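Local coordinates for protein putative pectin lyase (Geobacillus virus E2, PDB 7CHU) that forms the trimeric tailspike of a thermophilic deep-sea bacteriophage and probably recognises, and perhaps degrades, polysaccharide on the surface of its bacterial host, at residues I101-L105 with N106-G110; N282-G286 with C287-G291; Y418-A422 with N423-P427; L467-L471 with D472-P476; T483-A487 with S488-N492. All blocks are in the same frame, centred on the assembly; numbering follows the deposited sequence.

How the contacts relate
The five contacts are local, and they follow one another down the elongated chain, with the centres of contacts 1 and 5 about 84 Å apart. Contact 1 is a loop near the start of the parallel beta-helix. Contact 2, about 33 Å away between centres, is a bend between two strands in the middle of that helix. Contacts 3 and 4 are hairpins of the antiparallel region that follows; their centres are about 25 Å apart, and strands 423-426 and 459-469 lie next to each other. Contact 5 is a turn near the C-terminus, its centre about 24 Å from that of contact 4. Contacts 1, 2, 4 and 5 touch neighbouring subunits of the trimer; no ligand marks an active site.

Contact 1: residues I101-L105 with N106-G110; sequences IVSSL and NNASG
Ser104 and Ala108 face each other across a tight reversal of the chain. On Ser104, CB still stands off at 4.6 Å from Ala108 CB, whereas the hydroxyl one bond further on reaches it: OG lies 3.6 Å from the Ala108 methyl CB and 4.0 Å from Ala108 CA. A first torsion of 54° brings this about, turning OG in between the backbone N and the carbonyl carbon. The hydroxyl is not left with a carbon alone, because Gln111 OE1 is its hydrogen-bonding partner. The Ala108 methyl is also close to the backbone of the facing residue, with CB 3.7 Å from Ser104 O, and Ser103 OG approaches the same CB at 3.9 Å while bonding to Ser133 O. The whole loop lies between helix 91-99 and strand 113-117, near the N-terminal end of the parallel beta-helix expected of a pectate lyase-like chain. Its reversal uses positive phi at both Asn106 and Ala108. Water 1 sits in the bend, accepting from Ala108 N at 3.0 Å and giving a weak bond to Leu105 O at 3.5 Å. Leu105 takes a different course from the serines: its branch leads away from the reversal and packs on Pro162, Ser163 and Gln167. Asn106 is fastened to the same neighbouring loop through OD1, which receives Arg168 N. Asn107 turns out of the bend to the trimer interface, where its OD1 bonds Arg205 NH1 of the second subunit and its carbonyl O meets Ser143 OG of that subunit.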
# COMPACT_ATOMS: atom_id res chain seq x y z
N ILE A 101 29.70 -17.98 7.40
CA ILE A 101 28.72 -17.54 8.39
C ILE A 101 28.44 -18.68 9.36
O ILE A 101 28.13 -19.81 8.96
CB ILE A 101 27.42 -17.06 7.72
CG1 ILE A 101 27.69 -15.85 6.83
CG2 ILE A 101 26.39 -16.71 8.79
CD1 ILE A 101 27.90 -14.59 7.58
N VAL A 102 28.54 -18.38 10.64
CA VAL A 102 28.26 -19.33 11.70
C VAL A 102 26.77 -19.25 12.02
O VAL A 102 26.29 -18.24 12.53
CB VAL A 102 29.12 -19.02 12.93
CG1 VAL A 102 28.81 -20.01 14.04
CG2 VAL A 102 30.60 -19.10 12.56
N SER A 103 26.02 -20.31 11.69
CA SER A 103 24.59 -20.28 11.99
C SER A 103 24.06 -21.70 12.07
O SER A 103 24.81 -22.67 12.00
CB SER A 103 23.82 -19.45 10.95
OG SER A 103 22.46 -19.41 11.31
N SER A 104 22.75 -21.82 12.25
CA SER A 104 22.09 -23.11 12.27
C SER A 104 20.67 -22.95 11.71
O SER A 104 20.43 -22.03 10.92
CB SER A 104 22.08 -23.69 13.69
OG SER A 104 21.50 -22.78 14.62
N LEU A 105 19.74 -23.83 12.08
CA LEU A 105 18.44 -23.85 11.42
C LEU A 105 17.32 -23.42 12.36
O LEU A 105 17.51 -23.23 13.56
CB LEU A 105 18.13 -25.24 10.85
CG LEU A 105 19.01 -25.64 9.67
CD1 LEU A 105 19.41 -27.09 9.84
CD2 LEU A 105 18.29 -25.42 8.37
N ASN A 106 16.13 -23.28 11.77
CA ASN A 106 14.94 -22.72 12.44
C ASN A 106 15.31 -21.30 12.89
O ASN A 106 16.02 -20.59 12.16
CB ASN A 106 14.47 -23.67 13.54
CG ASN A 106 13.63 -24.85 13.01
OD1 ASN A 106 13.09 -24.83 11.89
ND2 ASN A 106 13.54 -25.91 13.83
N ASN A 107 14.87 -20.87 14.08
CA ASN A 107 15.07 -19.48 14.52
C ASN A 107 16.55 -19.10 14.54
O ASN A 107 16.92 -18.02 14.07
CB ASN A 107 14.46 -19.29 15.91
CG ASN A 107 12.99 -18.89 15.85
OD1 ASN A 107 12.53 -18.11 16.68
ND2 ASN A 107 12.26 -19.41 14.86
N ALA A 108 17.41 -19.98 15.10
CA ALA A 108 18.86 -19.78 15.18
C ALA A 108 19.22 -18.43 15.81
O ALA A 108 20.08 -17.70 15.31
CB ALA A 108 19.53 -19.92 13.81
N SER A 109 18.57 -18.13 16.93
CA SER A 109 18.68 -16.80 17.54
C SER A 109 20.12 -16.47 17.89
O SER A 109 20.85 -17.30 18.45
CB SER A 109 17.79 -16.73 18.78
OG SER A 109 18.33 -15.84 19.73
N GLY A 110 20.53 -15.25 17.57
CA GLY A 110 21.86 -14.79 17.92
C GLY A 110 22.96 -15.26 17.00
O GLY A 110 24.14 -15.15 17.35
O HOH W 1 16.23 -22.32 16.65

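Contact 2: residues N282-G286 with C287-G291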
# COMPACT_ATOMS: atom_id res chain seq x y z
N ASN A 282 -1.63 -15.02 -0.05
CA ASN A 282 -0.52 -14.29 -0.64
C ASN A 282 -1.02 -12.98 -1.23
O ASN A 282 -2.20 -12.87 -1.57
CB ASN A 282 0.15 -15.16 -1.68
CG ASN A 282 0.56 -16.49 -1.08
OD1 ASN A 282 1.42 -16.51 -0.20
ND2 ASN A 282 -0.10 -17.58 -1.49
N GLN A 283 -0.14 -11.99 -1.33
CA GLN A 283 -0.57 -10.63 -1.64
C GLN A 283 0.32 -10.01 -2.70
O GLN A 283 1.53 -10.25 -2.72
CB GLN A 283 -0.56 -9.74 -0.39
CG GLN A 283 -1.40 -10.28 0.77
CD GLN A 283 -1.95 -9.18 1.66
OE1 GLN A 283 -1.86 -7.99 1.33
NE2 GLN A 283 -2.55 -9.57 2.79
N PHE A 284 -0.29 -9.18 -3.55
CA PHE A 284 0.39 -8.34 -4.53
C PHE A 284 -0.16 -6.93 -4.34
O PHE A 284 -1.32 -6.68 -4.65
CB PHE A 284 0.14 -8.85 -5.95
CG PHE A 284 0.68 -10.24 -6.17
CD1 PHE A 284 -0.08 -11.34 -5.82
CD2 PHE A 284 1.95 -10.42 -6.67
CE1 PHE A 284 0.44 -12.64 -5.96
CE2 PHE A 284 2.48 -11.72 -6.84
CZ PHE A 284 1.72 -12.82 -6.49
N ILE A 285 0.67 -6.03 -3.81
CA ILE A 285 0.24 -4.68 -3.46
C ILE A 285 0.99 -3.71 -4.37
O ILE A 285 2.22 -3.60 -4.30
CB ILE A 285 0.47 -4.36 -1.98
CG1 ILE A 285 -0.28 -5.39 -1.10
CG2 ILE A 285 0.06 -2.88 -1.65
CD1 ILE A 285 0.12 -5.35 0.38
N GLY A 286 0.26 -3.02 -5.23
CA GLY A 286 0.90 -2.02 -6.07
C GLY A 286 1.80 -2.57 -7.14
O GLY A 286 2.68 -1.86 -7.61
N CYS A 287 1.58 -3.81 -7.57
CA CYS A 287 2.52 -4.43 -8.49
C CYS A 287 2.17 -4.13 -9.94
O CYS A 287 1.02 -3.81 -10.29
CB CYS A 287 2.61 -5.94 -8.24
SG CYS A 287 3.28 -6.37 -6.60
N LYS A 288 3.20 -4.17 -10.79
CA LYS A 288 3.09 -3.92 -12.23
C LYS A 288 3.20 -5.25 -12.98
O LYS A 288 4.12 -6.02 -12.72
CB LYS A 288 4.20 -2.98 -12.68
CG LYS A 288 4.37 -2.87 -14.21
CD LYS A 288 5.43 -1.84 -14.55
CE LYS A 288 5.70 -1.74 -16.02
NZ LYS A 288 6.48 -0.51 -16.35
N PHE A 289 2.27 -5.51 -13.92
CA PHE A 289 2.29 -6.71 -14.78
C PHE A 289 2.19 -6.24 -16.23
O PHE A 289 1.09 -5.92 -16.71
CB PHE A 289 1.15 -7.67 -14.44
CG PHE A 289 1.17 -8.17 -13.01
CD1 PHE A 289 0.45 -7.50 -12.02
CD2 PHE A 289 1.90 -9.29 -12.66
CE1 PHE A 289 0.47 -7.94 -10.68
CE2 PHE A 289 1.91 -9.75 -11.34
CZ PHE A 289 1.21 -9.08 -10.34
N HIS A 290 3.32 -6.22 -16.93
CA HIS A 290 3.45 -5.53 -18.21
C HIS A 290 3.90 -6.52 -19.28
O HIS A 290 4.89 -7.23 -19.09
CB HIS A 290 4.46 -4.39 -18.05
CG HIS A 290 4.45 -3.38 -19.15
ND1 HIS A 290 4.93 -3.64 -20.42
CD2 HIS A 290 4.12 -2.06 -19.15
CE1 HIS A 290 4.86 -2.55 -21.16
NE2 HIS A 290 4.37 -1.57 -20.41
N GLY A 291 3.22 -6.54 -20.41
CA GLY A 291 3.50 -7.54 -21.41
C GLY A 291 4.81 -7.32 -22.14
O GLY A 291 5.57 -6.38 -21.90
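Cys287 sets its sulfur against the edge of the Phe284 ring at a bend of the parallel beta-helix, where strand 283-285 gives way to strand 288-290 and one coil changes direction. Gly286, just before it, has positive phi (70°) and makes the corner. Cys287 SG lies 4.1 Å from Phe284 CB and near the plane of the phenyl ring. The same sulfur is 3.8 Å from both Ile285 N and Ile285 O, so it fills the inner angle of the bend, and Cys258 and Phe255 of the preceding coil pack against the side chain. Lys288 points the other way, away from Phe284, and its fully extended chain carries NZ to a salt bridge with Asp219 of the third subunit. Arg252 of that subunit also bonds Gly286 O, joining the corner to the trimer. Phe289 returns to the interior. Its side chain crosses that of Phe284 at about a right angle, and Phe284 CD2 meets it 4.0 Å from CZ, in the plane of the Phe289 ring and at its edge. Phe289 is a rung of an aromatic ladder, a familiar feature of beta-helix interiors, stacked with Phe321 and meeting Phe260, while Phe284 stacks with Phe255 of the preceding coil. His290 points out again, its ring edge-to-face with Tyr322. At Gly291 the run ends in a local clasp, His290 ND1 donating to Gly291 O at 3.2 Å and 162°, on a carbonyl lone pair and with the oxygen nearly in the imidazole plane.

Contact 3: residues Y418-A422 with N423-P427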
# COMPACT_ATOMS: atom_id res chain seq x y z
N TYR A 418 -28.96 -9.55 -18.49
CA TYR A 418 -28.19 -8.31 -18.47
C TYR A 418 -28.01 -7.83 -19.90
O TYR A 418 -28.08 -8.62 -20.84
CB TYR A 418 -26.83 -8.49 -17.76
CG TYR A 418 -25.85 -9.45 -18.43
CD1 TYR A 418 -25.88 -10.82 -18.17
CD2 TYR A 418 -24.88 -8.97 -19.32
CE1 TYR A 418 -24.97 -11.70 -18.77
CE2 TYR A 418 -23.98 -9.83 -19.93
CZ TYR A 418 -24.02 -11.18 -19.65
OH TYR A 418 -23.11 -12.01 -20.26
N ARG A 419 -27.78 -6.53 -20.06
CA ARG A 419 -27.57 -5.96 -21.39
C ARG A 419 -26.11 -6.05 -21.80
O ARG A 419 -25.21 -5.64 -21.06
CB ARG A 419 -28.03 -4.51 -21.44
CG ARG A 419 -27.68 -3.86 -22.79
CD ARG A 419 -28.45 -2.61 -23.04
NE ARG A 419 -28.24 -2.09 -24.39
CZ ARG A 419 -29.05 -1.23 -24.99
NH1 ARG A 419 -30.15 -0.81 -24.36
NH2 ARG A 419 -28.77 -0.81 -26.22
N SER A 420 -25.87 -6.56 -23.01
CA SER A 420 -24.53 -6.62 -23.59
C SER A 420 -24.60 -6.04 -25.00
O SER A 420 -25.21 -6.64 -25.90
CB SER A 420 -24.00 -8.05 -23.62
OG SER A 420 -22.70 -8.09 -24.21
N GLY A 421 -23.98 -4.89 -25.20
CA GLY A 421 -24.14 -4.21 -26.48
C GLY A 421 -25.62 -3.94 -26.73
O GLY A 421 -26.32 -3.34 -25.91
N ALA A 422 -26.11 -4.39 -27.87
CA ALA A 422 -27.53 -4.28 -28.21
C ALA A 422 -28.35 -5.46 -27.71
O ALA A 422 -29.58 -5.44 -27.85
CB ALA A 422 -27.69 -4.13 -29.72
N ASN A 423 -27.72 -6.48 -27.14
CA ASN A 423 -28.44 -7.68 -26.77
C ASN A 423 -28.68 -7.76 -25.27
O ASN A 423 -27.98 -7.16 -24.46
CB ASN A 423 -27.67 -8.92 -27.22
CG ASN A 423 -27.37 -8.90 -28.70
OD1 ASN A 423 -26.23 -9.04 -29.12
ND2 ASN A 423 -28.41 -8.74 -29.50
N PHE A 424 -29.69 -8.54 -24.92
CA PHE A 424 -29.98 -8.92 -23.55
C PHE A 424 -29.65 -10.40 -23.41
O PHE A 424 -30.24 -11.23 -24.10
CB PHE A 424 -31.44 -8.63 -23.21
CG PHE A 424 -31.79 -7.16 -23.26
CD1 PHE A 424 -31.37 -6.30 -22.25
CD2 PHE A 424 -32.54 -6.64 -24.31
CE1 PHE A 424 -31.69 -4.93 -22.29
CE2 PHE A 424 -32.86 -5.28 -24.36
CZ PHE A 424 -32.43 -4.42 -23.34
N ILE A 425 -28.71 -10.72 -22.52
CA ILE A 425 -28.19 -12.08 -22.38
C ILE A 425 -28.82 -12.73 -21.16
O ILE A 425 -28.88 -12.12 -20.09
CB ILE A 425 -26.66 -12.07 -22.27
CG1 ILE A 425 -26.06 -11.53 -23.58
CG2 ILE A 425 -26.15 -13.46 -21.92
CD1 ILE A 425 -24.55 -11.61 -23.65
N GLN A 426 -29.31 -13.95 -21.33
CA GLN A 426 -29.87 -14.77 -20.27
C GLN A 426 -28.83 -15.80 -19.86
O GLN A 426 -28.60 -16.77 -20.60
CB GLN A 426 -31.15 -15.47 -20.75
CG GLN A 426 -31.88 -16.26 -19.68
CD GLN A 426 -33.16 -16.91 -20.22
OE1 GLN A 426 -33.12 -17.99 -20.81
NE2 GLN A 426 -34.29 -16.25 -20.02
N PRO A 427 -28.17 -15.64 -18.70
CA PRO A 427 -27.05 -16.54 -18.36
C PRO A 427 -27.47 -17.98 -18.13
O PRO A 427 -26.82 -18.90 -18.64
CB PRO A 427 -26.49 -15.91 -17.08
CG PRO A 427 -26.93 -14.54 -17.09
CD PRO A 427 -28.27 -14.53 -17.75
O HOH W 2 -23.80 -9.42 -26.90
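Tyr418 and Ile425 pair across a beta hairpin with a two-residue loop, whose type II' turn runs from Ser420 to Asn423, with Gly421 at the position that takes positive phi. Backbone bonds come first. Tyr418 and Ile425 exchange two, Tyr418 N to Ile425 O at 3.0 Å and Ile425 N to Tyr418 O at 2.8 Å; Ser420 and Asn423 exchange two more, of which Ser420 N to Asn423 O is the shorter at 2.6 Å. Between them Arg419 and Phe424 form a non-hydrogen-bonded pair. The strands are strongly twisted, their directions 131° apart. The second kind of contact is CH-pi: with chi1 of 64° the Tyr418 ring swings over its partner strand, and Ile425 CB lies over one face, 4.0 Å from the centroid. Pro427 CG meets the same ring in plane at its edge, 3.8 Å from CE1. Van der Waals contact adds Ile425 CD1 against Ser420 CB at 3.6 Å, on the same side of the hairpin. On the other side Arg419 CB rests 3.8 Å from Phe424 CE1, and the extended arginine runs on alongside to the turn, NE donating to Gly421 O at 2.7 Å with the oxygen close to the guanidinium plane. Water 2 links Ser420 OG with Asn423 OD1, the latter bond weak. Tyr418 OH bonds Asn379 ND2, and Arg395 makes a cation-pi contact with the ring. Strand 423-426 is flanked by strand 459-469, bonded through Phe424 with Val461 and Gln426 with Ser459, while Phe424 and Pro427 lean on strand 402-407.

Contact 4: residues L467-L471 with D472-P476; sequences LNVTL and DGIKP
Leu467 CD1 reaches across to the strand opposite, 3.9 Å from Ile474 CG2 and 4.2 Å from Pro476 CB. Its first torsion of 171° sets CG opposite the backbone N, which carries CD1 over the backbone of the facing strand at Lys475. Val469 and Ile474 run alongside each other in the same direction, with Val469 CG1 3.8 Å from Ile474 CD1; CD1 reaches it because the isoleucine chain folds at chi2 (-57°) instead of running straight on. These apolar groups share one face of an antiparallel hairpin formed by the end of strand 459-469 and strand 474-476. Trimer packing continues it: Ile474 meets Val478 and Val469 meets Leu466 of the third subunit, and Leu467 packs on Ile474 of the second. On the hairpin's other face Asn468 and Lys475 form a hydrogen-bonded pair, while Asn468 OD1 receives Lys477 NZ. At the tip Thr470 N bonds Gly473 O at 3.0 Å. Thr470 OG1 then makes an ST turn, accepting Asp472 N at 3.3 Å, with a weaker second bond from Gly473 N. A first torsion of 79° aims this hydroxyl into the turn. The Lys475 chain, straight beyond CG, passes Thr470 so that CE lies 3.5 Å from OG1, and NZ ends in a salt bridge with Asp472 OD1 at 2.9 Å, on the syn lone pair. Water 3 accepts from Lys475 NZ and also bonds Thr470 OG1.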
# COMPACT_ATOMS: atom_id res chain seq x y z
N LEU A 467 -45.25 -3.58 -17.32
CA LEU A 467 -45.88 -2.54 -16.53
C LEU A 467 -44.98 -1.32 -16.59
O LEU A 467 -43.76 -1.45 -16.50
CB LEU A 467 -46.07 -3.01 -15.07
CG LEU A 467 -46.53 -1.96 -14.05
CD1 LEU A 467 -47.97 -1.58 -14.38
CD2 LEU A 467 -46.42 -2.45 -12.60
N ASN A 468 -45.57 -0.14 -16.79
CA ASN A 468 -44.87 1.13 -16.67
C ASN A 468 -45.56 1.96 -15.61
O ASN A 468 -46.79 2.04 -15.58
CB ASN A 468 -44.85 1.90 -17.99
CG ASN A 468 -44.04 1.22 -19.06
OD1 ASN A 468 -44.58 0.43 -19.84
ND2 ASN A 468 -42.74 1.52 -19.12
N VAL A 469 -44.79 2.58 -14.74
CA VAL A 469 -45.32 3.54 -13.78
C VAL A 469 -44.78 4.89 -14.21
O VAL A 469 -43.56 5.10 -14.18
CB VAL A 469 -44.92 3.18 -12.35
CG1 VAL A 469 -45.32 4.29 -11.38
CG2 VAL A 469 -45.55 1.84 -11.95
N THR A 470 -45.65 5.77 -14.68
CA THR A 470 -45.19 7.08 -15.15
C THR A 470 -45.96 8.21 -14.46
O THR A 470 -46.84 7.98 -13.62
CB THR A 470 -45.31 7.20 -16.68
OG1 THR A 470 -46.67 7.48 -17.06
CG2 THR A 470 -44.83 5.93 -17.36
N LEU A 471 -45.63 9.44 -14.85
CA LEU A 471 -46.26 10.62 -14.27
C LEU A 471 -47.71 10.74 -14.67
O LEU A 471 -48.46 11.45 -13.99
CB LEU A 471 -45.52 11.88 -14.70
CG LEU A 471 -44.19 12.11 -13.96
CD1 LEU A 471 -43.31 13.04 -14.78
CD2 LEU A 471 -44.43 12.68 -12.58
N ASP A 472 -48.15 10.05 -15.72
CA ASP A 472 -49.54 10.20 -16.12
C ASP A 472 -50.33 8.91 -16.02
O ASP A 472 -51.54 8.92 -16.30
CB ASP A 472 -49.62 10.81 -17.53
CG ASP A 472 -48.84 10.02 -18.57
OD1 ASP A 472 -48.78 8.77 -18.50
OD2 ASP A 472 -48.29 10.67 -19.48
N GLY A 473 -49.72 7.80 -15.60
CA GLY A 473 -50.53 6.64 -15.26
C GLY A 473 -49.78 5.38 -14.87
O GLY A 473 -48.57 5.28 -15.11
N ILE A 474 -50.49 4.45 -14.23
CA ILE A 474 -50.00 3.10 -13.97
C ILE A 474 -50.46 2.26 -15.15
O ILE A 474 -51.67 2.12 -15.37
CB ILE A 474 -50.55 2.52 -12.66
CG1 ILE A 474 -50.44 3.51 -11.48
CG2 ILE A 474 -50.00 1.10 -12.40
CD1 ILE A 474 -49.06 4.01 -11.19
N LYS A 475 -49.51 1.71 -15.91
CA LYS A 475 -49.77 1.22 -17.27
C LYS A 475 -49.49 -0.27 -17.42
O LYS A 475 -48.40 -0.66 -17.88
CB LYS A 475 -48.97 2.02 -18.29
CG LYS A 475 -49.27 3.52 -18.25
CD LYS A 475 -48.47 4.30 -19.31
CE LYS A 475 -48.78 5.79 -19.21
NZ LYS A 475 -48.10 6.63 -20.27
N PRO A 476 -50.45 -1.13 -17.08
CA PRO A 476 -50.21 -2.58 -17.20
C PRO A 476 -50.36 -3.04 -18.64
O PRO A 476 -51.34 -2.71 -19.32
CB PRO A 476 -51.31 -3.18 -16.31
CG PRO A 476 -52.44 -2.20 -16.39
CD PRO A 476 -51.79 -0.83 -16.52
O HOH W 3 -46.25 8.57 -19.72

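Contact 5: residues T483-A487 with S488-N492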
# COMPACT_ATOMS: atom_id res chain seq x y z
N THR A 483 -56.49 -11.59 -6.50
CA THR A 483 -56.67 -12.64 -5.51
C THR A 483 -57.80 -12.25 -4.58
O THR A 483 -57.78 -11.13 -4.04
CB THR A 483 -55.38 -12.83 -4.70
OG1 THR A 483 -54.34 -13.29 -5.57
CG2 THR A 483 -55.61 -13.85 -3.59
N PRO A 484 -58.81 -13.10 -4.38
CA PRO A 484 -59.97 -12.69 -3.58
C PRO A 484 -59.58 -12.36 -2.13
O PRO A 484 -58.81 -13.08 -1.51
CB PRO A 484 -60.91 -13.91 -3.65
CG PRO A 484 -60.54 -14.61 -4.97
CD PRO A 484 -59.02 -14.40 -5.06
N VAL A 485 -60.17 -11.28 -1.60
CA VAL A 485 -59.98 -10.85 -0.22
C VAL A 485 -61.34 -10.58 0.39
O VAL A 485 -62.35 -10.45 -0.31
CB VAL A 485 -59.10 -9.58 -0.10
CG1 VAL A 485 -57.70 -9.83 -0.64
CG2 VAL A 485 -59.77 -8.39 -0.83
N THR A 486 -61.36 -10.41 1.71
CA THR A 486 -62.59 -10.09 2.42
C THR A 486 -62.95 -8.63 2.21
O THR A 486 -62.08 -7.75 2.10
CB THR A 486 -62.44 -10.35 3.91
OG1 THR A 486 -61.56 -9.36 4.48
CG2 THR A 486 -61.88 -11.76 4.17
N ALA A 487 -64.26 -8.36 2.20
CA ALA A 487 -64.74 -7.00 2.01
C ALA A 487 -64.33 -6.09 3.16
O ALA A 487 -63.95 -4.93 2.94
CB ALA A 487 -66.27 -6.99 1.85
N SER A 488 -64.37 -6.60 4.40
CA SER A 488 -64.02 -5.77 5.55
C SER A 488 -62.56 -5.34 5.55
O SER A 488 -62.21 -4.38 6.24
CB SER A 488 -64.34 -6.49 6.86
OG SER A 488 -63.68 -7.75 6.91
N SER A 489 -61.70 -6.01 4.78
CA SER A 489 -60.30 -5.59 4.77
C SER A 489 -60.05 -4.40 3.84
O SER A 489 -58.94 -3.87 3.83
CB SER A 489 -59.39 -6.75 4.36
OG SER A 489 -59.44 -7.03 2.96
N THR A 490 -61.04 -3.98 3.06
CA THR A 490 -60.84 -2.98 2.03
C THR A 490 -60.97 -1.57 2.61
O THR A 490 -61.81 -1.31 3.48
CB THR A 490 -61.84 -3.19 0.89
OG1 THR A 490 -63.17 -3.11 1.40
CG2 THR A 490 -61.68 -4.57 0.30
N LEU A 491 -60.11 -0.68 2.14
CA LEU A 491 -60.23 0.74 2.36
C LEU A 491 -61.26 1.33 1.39
O LEU A 491 -61.63 0.70 0.40
CB LEU A 491 -58.89 1.43 2.14
CG LEU A 491 -57.72 0.92 3.00
CD1 LEU A 491 -56.45 1.57 2.52
CD2 LEU A 491 -57.99 1.20 4.45
N ASN A 492 -61.71 2.55 1.68
CA ASN A 492 -62.55 3.29 0.74
C ASN A 492 -61.87 3.42 -0.62
O ASN A 492 -60.63 3.50 -0.72
CB ASN A 492 -62.88 4.66 1.29
CG ASN A 492 -63.89 4.59 2.40
OD1 ASN A 492 -64.30 3.50 2.80
ND2 ASN A 492 -64.29 5.74 2.92
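Ser489 and Thr490 clamp two successive carbonyls of the preceding residues, each with both its backbone N and its hydroxyl. Thr486 O is gripped by Ser489 OG at 2.9 Å and by Ser489 N at 3.2 Å, the amide coming from above the carbonyl plane, the hydroxyl lying nearer to it. Ala487 O receives Thr490 N at 3.1 Å in a fairly straight bond (164°), again from above the plane, together with Thr490 OG1 in the plane at a modelled 2.5 Å, a length too short to be taken at face value. These i to i+3 links define two overlapping beta turns, 486-489 and 487-490. A chi1 of 75° in Ser489 and 59° in Thr490 folds each hydroxyl back over its own backbone toward the carbonyl it meets. Thr486 OG1 adds a weak bond from Ser489 N and comes 3.4 Å from Ser489 CB, and may help to close the first turn. Van der Waals packing lies outside this polar shell: Val485 CB is 4.0 Å from Ser489 OG, and Thr490 CG2 lies 3.7 Å from Thr486 O. Further out, Lys507 NZ bonds Thr490 O and more weakly Ala487 O, giving that carbonyl a third, weak partner. Val485, Ala487 and Thr490 all touch Phe496 of strand 494-498. Of the second subunit, Lys477 touches Val485 and Pro479 touches Thr490. The turn joins strand 480-481 to strand 494-498, and Val485 bonds by its backbone with Val497 and Ser499.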